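Anopheles gambiae adenosine kinase (Anopheles gambiae, PDB 3LOO) probably catalyses the phosphorylation of adenosine to AMP as a pfkB-family adenosine kinase, and is held here in complex with the dinucleotide P1,P4-di(adenosine-5') tetraphosphate. Local coordinates at residues A[85-90]-A[100-105]; A[125-130]-A[168-173]; A[193-198]-A[229-234]; A[207-212]-A[322-327]. One frame throughout, in Å; residues are numbered along the deposited sequence.

Interaction 1: A[85-90]-A[100-105]; sequences NSLRVA and AIFFGC
L87 carries the helix side of this buried contact and meets A100, I101 and F102 on the strand. Two of these meetings are apolar. L87 CG lies 3.9 Å from A100 CB. L87 CD2 also rests 4.0 Å from F102 CB and comes up at the edge of the F102 ring, near its plane. The ring of F102 has CG anti to the backbone N (chi1 179°), which carries it along the strand past the leucine, not over it. The third meeting is of a methyl with a carbonyl: L87 CD2 is 3.4 Å from I101 O. This is van der Waals contact, and no hydrogen bond joins the two segments. N85 and S86 turn their polar ends elsewhere. N85 ND2 is hydrogen-bonded to the bound dinucleotide and to D317 OD2, and S86 OG bonds to D317 O. The same helix thus supplies N85 to the ligand pocket. The axes of segments 85-90 and 100-105 run nearly antiparallel, at 164°, and 9.1 Å apart. Strand 100-107 lies in the central sheet between strands 26-29 and 125-131. Helix 82-94 covers one side of it, while I101 and F103 turn toward helix 168-176 on the other.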
loop_
_atom_site.group_PDB
_atom_site.type_symbol
_atom_site.label_atom_id
_atom_site.label_comp_id
_atom_site.label_asym_id
_atom_site.label_seq_id
_atom_site.Cartn_x
_atom_site.Cartn_y
_atom_site.Cartn_z
ATOM N N ASN A 85 -3.678 5.612 -0.782
ATOM C CA ASN A 85 -4.715 5.127 -1.686
ATOM C C ASN A 85 -5.672 4.161 -0.965
ATOM O O ASN A 85 -6.882 4.261 -1.112
ATOM C CB ASN A 85 -4.126 4.293 -2.838
ATOM C CG ASN A 85 -3.458 5.122 -3.937
ATOM O OD1 ASN A 85 -3.688 6.322 -4.087
ATOM N ND2 ASN A 85 -2.583 4.452 -4.700
ATOM N N SER A 86 -5.099 3.195 -0.237
ATOM C CA SER A 86 -5.891 2.188 0.457
ATOM C C SER A 86 -6.814 2.825 1.518
ATOM O O SER A 86 -7.990 2.479 1.624
ATOM C CB SER A 86 -4.966 1.125 1.068
ATOM O OG SER A 86 -4.427 0.261 0.060
ATOM N N LEU A 87 -6.270 3.744 2.308
ATOM C CA LEU A 87 -7.078 4.442 3.313
ATOM C C LEU A 87 -8.185 5.332 2.685
ATOM O O LEU A 87 -9.297 5.420 3.232
ATOM C CB LEU A 87 -6.174 5.215 4.281
ATOM C CG LEU A 87 -5.752 4.410 5.499
ATOM C CD1 LEU A 87 -5.035 3.105 5.202
ATOM C CD2 LEU A 87 -4.889 5.306 6.446
ATOM N N ARG A 88 -7.914 5.923 1.517
ATOM C CA ARG A 88 -8.923 6.713 0.806
ATOM C C ARG A 88 -10.071 5.810 0.305
ATOM O O ARG A 88 -11.248 6.151 0.490
ATOM C CB ARG A 88 -8.295 7.547 -0.333
ATOM C CG ARG A 88 -7.350 8.702 0.147
ATOM C CD ARG A 88 -6.633 9.400 -1.051
ATOM N NE ARG A 88 -7.655 9.742 -2.052
ATOM C CZ ARG A 88 -7.521 9.660 -3.372
ATOM N NH1 ARG A 88 -6.384 9.261 -3.937
ATOM N NH2 ARG A 88 -8.555 9.985 -4.140
ATOM N N VAL A 89 -9.726 4.657 -0.275
ATOM C CA VAL A 89 -10.734 3.666 -0.674
ATOM C C VAL A 89 -11.539 3.148 0.526
ATOM O O VAL A 89 -12.767 3.126 0.468
ATOM C CB VAL A 89 -10.128 2.512 -1.572
ATOM C CG1 VAL A 89 -11.168 1.347 -1.859
ATOM C CG2 VAL A 89 -9.535 3.106 -2.871
ATOM N N ALA A 90 -10.860 2.742 1.609
ATOM C CA ALA A 90 -11.538 2.365 2.835
ATOM C C ALA A 90 -12.509 3.437 3.407
ATOM O O ALA A 90 -13.613 3.107 3.854
ATOM C CB ALA A 90 -10.514 1.951 3.916
ATOM N N ALA A 100 -10.143 6.424 9.626
ATOM C CA ALA A 100 -8.725 6.097 9.365
ATOM C C ALA A 100 -7.823 7.321 9.491
ATOM O O ALA A 100 -8.196 8.439 9.073
ATOM C CB ALA A 100 -8.553 5.421 7.991
ATOM N N ILE A 101 -6.661 7.111 10.109
ATOM C CA ILE A 101 -5.639 8.128 10.264
ATOM C C ILE A 101 -4.404 7.766 9.385
ATOM O O ILE A 101 -3.971 6.615 9.401
ATOM C CB ILE A 101 -5.173 8.208 11.727
ATOM C CG1 ILE A 101 -6.343 8.672 12.639
ATOM C CG2 ILE A 101 -4.017 9.191 11.858
ATOM C CD1 ILE A 101 -6.043 8.396 14.097
ATOM N N PHE A 102 -3.888 8.731 8.619
ATOM C CA PHE A 102 -2.689 8.511 7.799
ATOM C C PHE A 102 -1.476 9.288 8.341
ATOM O O PHE A 102 -1.561 10.499 8.555
ATOM C CB PHE A 102 -2.945 8.849 6.300
ATOM C CG PHE A 102 -1.691 8.661 5.412
ATOM C CD1 PHE A 102 -1.292 7.396 5.020
ATOM C CD2 PHE A 102 -0.938 9.728 5.029
ATOM C CE1 PHE A 102 -0.131 7.188 4.249
ATOM C CE2 PHE A 102 0.252 9.539 4.240
ATOM C CZ PHE A 102 0.639 8.256 3.858
ATOM N N PHE A 103 -0.351 8.591 8.537
ATOM C CA PHE A 103 0.925 9.236 8.868
ATOM C C PHE A 103 1.919 9.058 7.713
ATOM O O PHE A 103 2.131 7.930 7.236
ATOM C CB PHE A 103 1.593 8.649 10.117
ATOM C CG PHE A 103 0.848 8.876 11.411
ATOM C CD1 PHE A 103 0.627 10.171 11.899
ATOM C CD2 PHE A 103 0.455 7.788 12.182
ATOM C CE1 PHE A 103 -0.021 10.385 13.113
ATOM C CE2 PHE A 103 -0.197 7.984 13.421
ATOM C CZ PHE A 103 -0.426 9.303 13.875
ATOM N N GLY A 104 2.532 10.162 7.305
ATOM C CA GLY A 104 3.650 10.152 6.354
ATOM C C GLY A 104 4.116 11.592 6.220
ATOM O O GLY A 104 3.512 12.497 6.825
ATOM N N CYS A 105 5.184 11.803 5.449
ATOM C CA CYS A 105 5.800 13.132 5.312
ATOM C C CYS A 105 5.693 13.738 3.915
ATOM O O CYS A 105 5.989 13.077 2.887
ATOM C CB CYS A 105 7.269 13.086 5.769
ATOM S SG CYS A 105 8.052 14.752 5.975
#

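Interaction 2: A[125-130]-A[168-173]; sequences NVQYQR and DGNRAY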
loop_
_atom_site.group_PDB
_atom_site.type_symbol
_atom_site.label_atom_id
_atom_site.label_comp_id
_atom_site.label_asym_id
_atom_site.label_seq_id
_atom_site.Cartn_x
_atom_site.Cartn_y
_atom_site.Cartn_z
ATOM N N ASN A 125 -8.311 11.219 8.083
ATOM C CA ASN A 125 -7.664 12.140 8.974
ATOM C C ASN A 125 -6.162 12.091 8.629
ATOM O O ASN A 125 -5.445 11.193 9.075
ATOM C CB ASN A 125 -7.930 11.756 10.442
ATOM C CG ASN A 125 -7.219 12.668 11.419
ATOM O OD1 ASN A 125 -6.531 13.595 11.004
ATOM N ND2 ASN A 125 -7.378 12.417 12.728
ATOM N N VAL A 126 -5.690 13.065 7.853
ATOM C CA VAL A 126 -4.279 13.068 7.470
ATOM C C VAL A 126 -3.454 13.782 8.526
ATOM O O VAL A 126 -3.770 14.894 8.921
ATOM C CB VAL A 126 -3.981 13.699 6.079
ATOM C CG1 VAL A 126 -4.941 13.154 5.047
ATOM C CG2 VAL A 126 -4.064 15.165 6.156
ATOM N N GLN A 127 -2.413 13.112 8.970
ATOM C CA GLN A 127 -1.538 13.667 9.997
ATOM C C GLN A 127 -0.122 13.710 9.447
ATOM O O GLN A 127 0.761 12.960 9.861
ATOM C CB GLN A 127 -1.689 12.850 11.267
ATOM C CG GLN A 127 -3.092 12.987 11.874
ATOM C CD GLN A 127 -3.344 14.354 12.509
ATOM O OE1 GLN A 127 -4.450 14.906 12.410
ATOM N NE2 GLN A 127 -2.334 14.893 13.191
ATOM N N TYR A 128 0.041 14.557 8.427
ATOM C CA TYR A 128 1.320 14.682 7.709
ATOM C C TYR A 128 2.375 15.372 8.575
ATOM O O TYR A 128 2.110 16.423 9.156
ATOM C CB TYR A 128 1.181 15.519 6.430
ATOM C CG TYR A 128 0.370 14.953 5.271
ATOM C CD1 TYR A 128 0.225 13.569 5.034
ATOM C CD2 TYR A 128 -0.249 15.830 4.388
ATOM C CE1 TYR A 128 -0.539 13.109 3.921
ATOM C CE2 TYR A 128 -0.973 15.378 3.278
ATOM C CZ TYR A 128 -1.120 14.024 3.051
ATOM O OH TYR A 128 -1.892 13.638 1.938
ATOM N N GLN A 129 3.564 14.787 8.638
ATOM C CA GLN A 129 4.766 15.521 9.002
ATOM C C GLN A 129 5.132 16.434 7.806
ATOM O O GLN A 129 4.805 16.139 6.658
ATOM C CB GLN A 129 5.905 14.531 9.321
ATOM C CG GLN A 129 7.207 15.142 9.838
ATOM C CD GLN A 129 8.199 14.086 10.301
ATOM O OE1 GLN A 129 8.048 12.907 10.019
ATOM N NE2 GLN A 129 9.229 14.513 11.009
ATOM N N ARG A 130 5.778 17.558 8.090
ATOM C CA ARG A 130 6.085 18.563 7.072
ATOM C C ARG A 130 7.578 18.700 6.974
ATOM O O ARG A 130 8.250 18.889 7.979
ATOM C CB ARG A 130 5.496 19.941 7.424
ATOM C CG ARG A 130 4.011 20.010 7.405
ATOM C CD ARG A 130 3.602 19.835 6.017
ATOM N NE ARG A 130 2.164 19.776 5.895
ATOM C CZ ARG A 130 1.505 20.128 4.797
ATOM N NH1 ARG A 130 2.164 20.623 3.720
ATOM N NH2 ARG A 130 0.182 20.011 4.803
ATOM N N ASP A 168 2.316 14.332 21.728
ATOM C CA ASP A 168 1.214 13.889 22.588
ATOM C C ASP A 168 -0.014 13.472 21.769
ATOM O O ASP A 168 -0.628 12.437 22.044
ATOM C CB ASP A 168 0.842 14.993 23.601
ATOM C CG ASP A 168 1.943 15.243 24.642
ATOM O OD1 ASP A 168 2.944 14.483 24.688
ATOM O OD2 ASP A 168 1.799 16.210 25.430
ATOM N N GLY A 169 -0.362 14.285 20.768
ATOM C CA GLY A 169 -1.544 14.014 19.965
ATOM C C GLY A 169 -1.349 12.739 19.180
ATOM O O GLY A 169 -2.227 11.874 19.139
ATOM N N ASN A 170 -0.180 12.611 18.567
ATOM C CA ASN A 170 0.087 11.447 17.744
ATOM C C ASN A 170 0.217 10.153 18.545
ATOM O O ASN A 170 -0.213 9.096 18.087
ATOM C CB ASN A 170 1.273 11.711 16.801
ATOM C CG ASN A 170 0.895 12.641 15.647
ATOM O OD1 ASN A 170 -0.276 12.971 15.458
ATOM N ND2 ASN A 170 1.880 13.051 14.862
ATOM N N ARG A 171 0.788 10.231 19.747
ATOM C CA ARG A 171 0.752 9.045 20.603
ATOM C C ARG A 171 -0.639 8.647 21.088
ATOM O O ARG A 171 -0.908 7.457 21.231
ATOM C CB ARG A 171 1.805 9.058 21.725
ATOM C CG ARG A 171 1.795 10.247 22.614
ATOM C CD ARG A 171 3.225 10.578 23.133
ATOM N NE ARG A 171 3.924 9.421 23.695
ATOM C CZ ARG A 171 3.681 8.905 24.902
ATOM N NH1 ARG A 171 2.746 9.434 25.692
ATOM N NH2 ARG A 171 4.375 7.851 25.325
ATOM N N ALA A 172 -1.534 9.618 21.295
ATOM C CA ALA A 172 -2.932 9.283 21.602
ATOM C C ALA A 172 -3.592 8.545 20.403
ATOM O O ALA A 172 -4.351 7.599 20.572
ATOM C CB ALA A 172 -3.736 10.558 21.991
ATOM N N TYR A 173 -3.258 8.974 19.194
ATOM C CA TYR A 173 -3.749 8.291 17.976
ATOM C C TYR A 173 -3.241 6.829 17.873
ATOM O O TYR A 173 -4.022 5.936 17.574
ATOM C CB TYR A 173 -3.339 9.045 16.733
ATOM C CG TYR A 173 -4.110 10.315 16.429
ATOM C CD1 TYR A 173 -5.490 10.417 16.684
ATOM C CD2 TYR A 173 -3.469 11.398 15.817
ATOM C CE1 TYR A 173 -6.196 11.593 16.360
ATOM C CE2 TYR A 173 -4.168 12.562 15.476
ATOM C CZ TYR A 173 -5.535 12.645 15.761
ATOM O OH TYR A 173 -6.232 13.775 15.411
#
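Y173 and Q127 bury most of the surface here, where helix 168-176 packs on an outermost strand of the central sheet of the ribokinase-like (pfkB) fold, an alpha/beta sandwich. Y173 points from the helix toward the strand. Its CG is anti to its carbonyl carbon (chi1 -75°), and the ring extends over to the side chains of Q127 and N125. Q127 leaves the strand toward the helix and bends at chi2 (-72°). This bend swings its amide across the CE2 side of the ring, the two planes 59° apart. The two side chains cross at about a right angle, and the amide approaches the ring obliquely.

N125 covers less area and comes to Y173 from the opposite direction. Its amide stands almost perpendicular to the ring and ends near the hydroxyl. N170 starts one turn earlier on the helix, and its amide meets that of Q127 at a slant, the planes nearly perpendicular. The polar end of N170 is held elsewhere, because N170 ND2 is hydrogen-bonded to H164 O. H164 also bonds to the strand through NE2, at Q127 O, so it bridges both sides of the contact. On the strand's inner side, I101 of the next strand touches Y173. Within the contact itself, Q127 CG lies 3.8 Å and Q127 CD 3.6 Å from Y173 CE2.

Interaction 3: A[193-198]-A[229-234]; sequences SALSVA and FPYVDV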
loop_
_atom_site.group_PDB
_atom_site.type_symbol
_atom_site.label_atom_id
_atom_site.label_comp_id
_atom_site.label_asym_id
_atom_site.label_seq_id
_atom_site.Cartn_x
_atom_site.Cartn_y
_atom_site.Cartn_z
ATOM N N SER A 193 10.193 2.804 12.506
ATOM C CA SER A 193 8.824 3.184 12.913
ATOM C C SER A 193 7.859 2.031 12.689
ATOM O O SER A 193 7.047 1.741 13.564
ATOM C CB SER A 193 8.312 4.413 12.149
ATOM O OG SER A 193 9.039 5.567 12.439
ATOM N N ALA A 194 7.964 1.367 11.535
ATOM C CA ALA A 194 7.049 0.261 11.194
ATOM C C ALA A 194 7.221 -0.852 12.232
ATOM O O ALA A 194 6.236 -1.425 12.701
ATOM C CB ALA A 194 7.331 -0.298 9.794
ATOM N N LEU A 195 8.477 -1.186 12.553
ATOM C CA LEU A 195 8.736 -2.270 13.510
ATOM C C LEU A 195 8.234 -1.908 14.932
ATOM O O LEU A 195 7.669 -2.728 15.651
ATOM C CB LEU A 195 10.236 -2.621 13.536
ATOM C CG LEU A 195 10.679 -3.693 14.524
ATOM C CD1 LEU A 195 10.037 -4.988 14.126
ATOM C CD2 LEU A 195 12.240 -3.824 14.613
ATOM N N SER A 196 8.504 -0.678 15.335
ATOM C CA SER A 196 8.121 -0.203 16.652
ATOM C C SER A 196 6.585 -0.321 16.794
ATOM O O SER A 196 6.069 -0.834 17.778
ATOM C CB SER A 196 8.605 1.227 16.765
ATOM O OG SER A 196 8.084 1.810 17.904
ATOM N N VAL A 197 5.856 0.057 15.750
ATOM C CA VAL A 197 4.386 0.004 15.776
ATOM C C VAL A 197 3.937 -1.446 15.785
ATOM O O VAL A 197 3.005 -1.793 16.509
ATOM C CB VAL A 197 3.768 0.834 14.607
ATOM C CG1 VAL A 197 2.297 0.460 14.338
ATOM C CG2 VAL A 197 3.925 2.309 14.896
ATOM N N ALA A 198 4.624 -2.311 15.022
ATOM C CA ALA A 198 4.273 -3.741 14.967
ATOM C C ALA A 198 4.460 -4.468 16.299
ATOM O O ALA A 198 3.622 -5.297 16.683
ATOM C CB ALA A 198 5.035 -4.477 13.790
ATOM N N PHE A 229 8.234 -9.863 10.386
ATOM C CA PHE A 229 7.270 -10.909 10.144
ATOM C C PHE A 229 6.572 -11.554 11.359
ATOM O O PHE A 229 5.387 -11.852 11.240
ATOM C CB PHE A 229 7.808 -12.005 9.230
ATOM C CG PHE A 229 7.578 -11.731 7.768
ATOM C CD1 PHE A 229 6.634 -10.802 7.362
ATOM C CD2 PHE A 229 8.332 -12.386 6.798
ATOM C CE1 PHE A 229 6.432 -10.532 5.997
ATOM C CE2 PHE A 229 8.125 -12.139 5.431
ATOM C CZ PHE A 229 7.175 -11.210 5.030
ATOM N N PRO A 230 7.274 -11.769 12.511
ATOM C CA PRO A 230 6.582 -12.369 13.673
ATOM C C PRO A 230 5.374 -11.546 14.132
ATOM O O PRO A 230 4.451 -12.061 14.738
ATOM C CB PRO A 230 7.680 -12.350 14.778
ATOM C CG PRO A 230 9.009 -12.543 13.937
ATOM C CD PRO A 230 8.725 -11.574 12.782
ATOM N N TYR A 231 5.397 -10.251 13.831
ATOM C CA TYR A 231 4.373 -9.329 14.292
ATOM C C TYR A 231 3.369 -9.030 13.209
ATOM O O TYR A 231 2.492 -8.188 13.389
ATOM C CB TYR A 231 5.027 -8.033 14.729
ATOM C CG TYR A 231 6.211 -8.246 15.625
ATOM C CD1 TYR A 231 6.045 -8.543 16.990
ATOM C CD2 TYR A 231 7.507 -8.222 15.108
ATOM C CE1 TYR A 231 7.152 -8.755 17.824
ATOM C CE2 TYR A 231 8.619 -8.466 15.923
ATOM C CZ TYR A 231 8.431 -8.724 17.273
ATOM O OH TYR A 231 9.537 -8.907 18.079
ATOM N N VAL A 232 3.484 -9.705 12.085
ATOM C CA VAL A 232 2.525 -9.485 10.982
ATOM C C VAL A 232 1.346 -10.424 11.081
ATOM O O VAL A 232 1.526 -11.640 11.001
ATOM C CB VAL A 232 3.216 -9.571 9.614
ATOM C CG1 VAL A 232 2.205 -9.561 8.493
ATOM C CG2 VAL A 232 4.198 -8.366 9.475
ATOM N N ASP A 233 0.128 -9.865 11.256
ATOM C CA ASP A 233 -1.105 -10.666 11.304
ATOM C C ASP A 233 -1.667 -10.949 9.925
ATOM O O ASP A 233 -2.273 -11.992 9.712
ATOM C CB ASP A 233 -2.194 -9.974 12.159
ATOM C CG ASP A 233 -1.783 -9.850 13.598
ATOM O OD1 ASP A 233 -1.398 -8.741 14.008
ATOM O OD2 ASP A 233 -1.760 -10.893 14.278
ATOM N N VAL A 234 -1.545 -9.978 9.027
ATOM C CA VAL A 234 -2.028 -10.104 7.629
ATOM C C VAL A 234 -0.935 -9.546 6.693
ATOM O O VAL A 234 -0.465 -8.411 6.860
ATOM C CB VAL A 234 -3.380 -9.358 7.349
ATOM C CG1 VAL A 234 -3.900 -9.691 5.950
ATOM C CG2 VAL A 234 -4.516 -9.690 8.397
#
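Y231 packs against A198 and L195 on the side of helix 187-203. The approach is close at the root of the tyrosine: Y231 CB is 3.7 Å from A198 CB and 3.6 Å from A198 O. The ring then runs on toward L195, whose CD1 lies 4.2 Å from Y231 CE2. L195 has CG anti to its backbone N (chi1 178°), and this brings the methyl to the ring although its CB does not aim there. Both A198 O and L195 CD1 meet the ring obliquely.

The next shell surrounds the tyrosine. P230 CB lies over one face of the Y231 ring, offset toward the rim and 4.1 Å above its plane. The backbone around it is a short 3-10 turn, closed by a hydrogen bond from V232 N to F229 O of 3.0 Å. K199 and A202 of helix 187-203 also touch Y231. Just beyond, D233 bonds to F208 N through OD1 and makes a salt bridge with K268 through OD2. The turn is the connection between helix 222-228 and strand 234-238. I228 of helix 222-228 touches L195 and A198, and F208 of strand 207-211 touches A198, so helix 187-203 rests on both the turn and the sheet.

Interaction 4: A[207-212]-A[322-327]; sequences MFMMNL and GFLAQL
M209 meets both L324 and L327, and here the packing is tight. M209 SD lies 3.5 Å from L327 CD2, and M209 CE is 3.5 Å from L324 CD2. The bend at chi3 (-84°) sets the sulfur and methyl of M209 together against L324 CD2 and L327 CD2. M209 and L327 reach toward each other tip to tip. L324 instead slides past the methionine in the opposite direction. Both M209 and L324 are buried.

The other end is looser. M207 also comes tip to tip with L327, but M207 CE stays 3.9 Å from L327 CD2. Both of these residues are partly exposed, so the contact opens toward solvent on this side. All the meetings are apolar, and no hydrogen bond joins the segments. The axes of strand 207-211 and segment 322-327 run nearly antiparallel, at 171°, and lie 12.3 Å apart, a gap filled by these long side chains. V234 of the adjacent strand touches both methionines and continues the apolar layer. Helix 315-328 starts within the Gly-Ala-Gly-Asp sequence of the pfkB family, which in relatives forms the anion hole at the phosphoryl-transfer site. Packing this helix under the central sheet is typical of the ribokinase-like fold.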
loop_
_atom_site.group_PDB
_atom_site.type_symbol
_atom_site.label_atom_id
_atom_site.label_comp_id
_atom_site.label_asym_id
_atom_site.label_seq_id
_atom_site.Cartn_x
_atom_site.Cartn_y
_atom_site.Cartn_z
ATOM N N MET A 207 -4.190 -5.843 15.577
ATOM C CA MET A 207 -3.771 -6.310 14.257
ATOM C C MET A 207 -2.742 -5.395 13.595
ATOM O O MET A 207 -2.903 -4.171 13.561
ATOM C CB MET A 207 -4.972 -6.516 13.345
ATOM C CG MET A 207 -5.691 -7.845 13.596
ATOM S SD MET A 207 -7.145 -7.956 12.544
ATOM C CE MET A 207 -6.399 -8.729 11.114
ATOM N N PHE A 208 -1.663 -6.007 13.121
ATOM C CA PHE A 208 -0.628 -5.302 12.321
ATOM C C PHE A 208 -0.615 -6.009 10.958
ATOM O O PHE A 208 -0.571 -7.250 10.856
ATOM C CB PHE A 208 0.741 -5.252 13.003
ATOM C CG PHE A 208 1.782 -4.502 12.202
ATOM C CD1 PHE A 208 1.938 -3.146 12.362
ATOM C CD2 PHE A 208 2.549 -5.168 11.219
ATOM C CE1 PHE A 208 2.857 -2.437 11.604
ATOM C CE2 PHE A 208 3.467 -4.470 10.421
ATOM C CZ PHE A 208 3.612 -3.086 10.624
ATOM N N MET A 209 -0.736 -5.202 9.921
ATOM C CA MET A 209 -0.905 -5.699 8.580
ATOM C C MET A 209 0.090 -4.940 7.691
ATOM O O MET A 209 0.442 -3.779 7.958
ATOM C CB MET A 209 -2.357 -5.489 8.116
ATOM C CG MET A 209 -3.405 -6.146 9.079
ATOM S SD MET A 209 -5.085 -5.694 8.692
ATOM C CE MET A 209 -5.171 -4.124 9.561
ATOM N N MET A 210 0.538 -5.594 6.631
ATOM C CA MET A 210 1.479 -4.938 5.720
ATOM C C MET A 210 1.362 -5.499 4.319
ATOM O O MET A 210 0.713 -6.506 4.084
ATOM C CB MET A 210 2.926 -4.997 6.240
ATOM C CG MET A 210 3.522 -6.401 6.414
ATOM S SD MET A 210 5.354 -6.427 6.401
ATOM C CE MET A 210 5.656 -6.235 4.627
ATOM N N ASN A 211 2.000 -4.811 3.387
ATOM C CA ASN A 211 1.926 -5.186 1.998
ATOM C C ASN A 211 3.358 -5.445 1.538
ATOM O O ASN A 211 4.283 -4.709 1.958
ATOM C CB ASN A 211 1.385 -4.002 1.220
ATOM C CG ASN A 211 0.779 -4.401 -0.069
ATOM O OD1 ASN A 211 1.465 -4.916 -0.963
ATOM N ND2 ASN A 211 -0.544 -4.208 -0.184
ATOM N N LEU A 212 3.544 -6.409 0.631
ATOM C CA LEU A 212 4.881 -6.588 0.066
ATOM C C LEU A 212 5.294 -5.424 -0.810
ATOM O O LEU A 212 6.488 -5.159 -0.950
ATOM C CB LEU A 212 5.040 -7.933 -0.632
ATOM C CG LEU A 212 5.006 -9.172 0.260
ATOM C CD1 LEU A 212 4.907 -10.419 -0.621
ATOM C CD2 LEU A 212 6.249 -9.185 1.259
ATOM N N GLY A 322 -10.788 -1.941 0.341
ATOM C CA GLY A 322 -12.073 -2.656 0.437
ATOM C C GLY A 322 -12.030 -3.666 1.579
ATOM O O GLY A 322 -12.965 -3.767 2.379
ATOM N N PHE A 323 -10.933 -4.423 1.639
ATOM C CA PHE A 323 -10.683 -5.398 2.707
ATOM C C PHE A 323 -10.738 -4.743 4.084
ATOM O O PHE A 323 -11.414 -5.261 5.016
ATOM C CB PHE A 323 -9.314 -6.088 2.502
ATOM C CG PHE A 323 -8.960 -7.108 3.576
ATOM C CD1 PHE A 323 -9.132 -8.478 3.334
ATOM C CD2 PHE A 323 -8.456 -6.707 4.801
ATOM C CE1 PHE A 323 -8.816 -9.438 4.309
ATOM C CE2 PHE A 323 -8.118 -7.651 5.774
ATOM C CZ PHE A 323 -8.301 -9.025 5.533
ATOM N N LEU A 324 -10.033 -3.625 4.229
ATOM C CA LEU A 324 -9.932 -2.928 5.540
ATOM C C LEU A 324 -11.302 -2.323 5.934
ATOM O O LEU A 324 -11.639 -2.278 7.104
ATOM C CB LEU A 324 -8.882 -1.806 5.498
ATOM C CG LEU A 324 -7.400 -2.239 5.481
ATOM C CD1 LEU A 324 -6.546 -1.044 5.203
ATOM C CD2 LEU A 324 -7.013 -2.837 6.834
ATOM N N ALA A 325 -12.063 -1.827 4.960
ATOM C CA ALA A 325 -13.400 -1.289 5.265
ATOM C C ALA A 325 -14.300 -2.351 5.946
ATOM O O ALA A 325 -15.124 -2.030 6.833
ATOM C CB ALA A 325 -14.047 -0.761 4.006
ATOM N N GLN A 326 -14.183 -3.606 5.513
ATOM C CA GLN A 326 -14.994 -4.668 6.098
ATOM C C GLN A 326 -14.406 -5.177 7.390
ATOM O O GLN A 326 -15.152 -5.575 8.283
ATOM C CB GLN A 326 -15.233 -5.817 5.118
ATOM C CG GLN A 326 -16.003 -5.366 3.883
ATOM C CD GLN A 326 -17.263 -4.550 4.216
ATOM O OE1 GLN A 326 -17.948 -4.807 5.205
ATOM N NE2 GLN A 326 -17.569 -3.567 3.381
ATOM N N LEU A 327 -13.073 -5.149 7.491
ATOM C CA LEU A 327 -12.375 -5.643 8.667
ATOM C C LEU A 327 -12.744 -4.779 9.872
ATOM O O LEU A 327 -12.962 -5.303 10.971
ATOM C CB LEU A 327 -10.847 -5.589 8.459
ATOM C CG LEU A 327 -10.000 -6.234 9.560
ATOM C CD1 LEU A 327 -10.185 -7.762 9.566
ATOM C CD2 LEU A 327 -8.480 -5.880 9.454
#

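From the N terminus, interaction 1 comes first and closes a short connection between helix 82-94 and the next strand. Interaction 2 follows in series and spans the lid-sheet strands 137-144 and 147-153. The two meet where strands 100-107 and 125-131 pair, for example through F102 O and Q127 N. Interactions 3 and 4 cross: segment 207-212 falls inside the loop closed by interaction 3, and 322-327 lies far beyond it. They touch through the pairing of D233 and V234 with F208 and M210. Interactions 1 and 4 also meet, where A90 packs on A325. Interactions 1 and 4 place helices on one sheet face, interaction 2 on the other; interaction 3 ties helix 187-203 to the turn before strand 234-238.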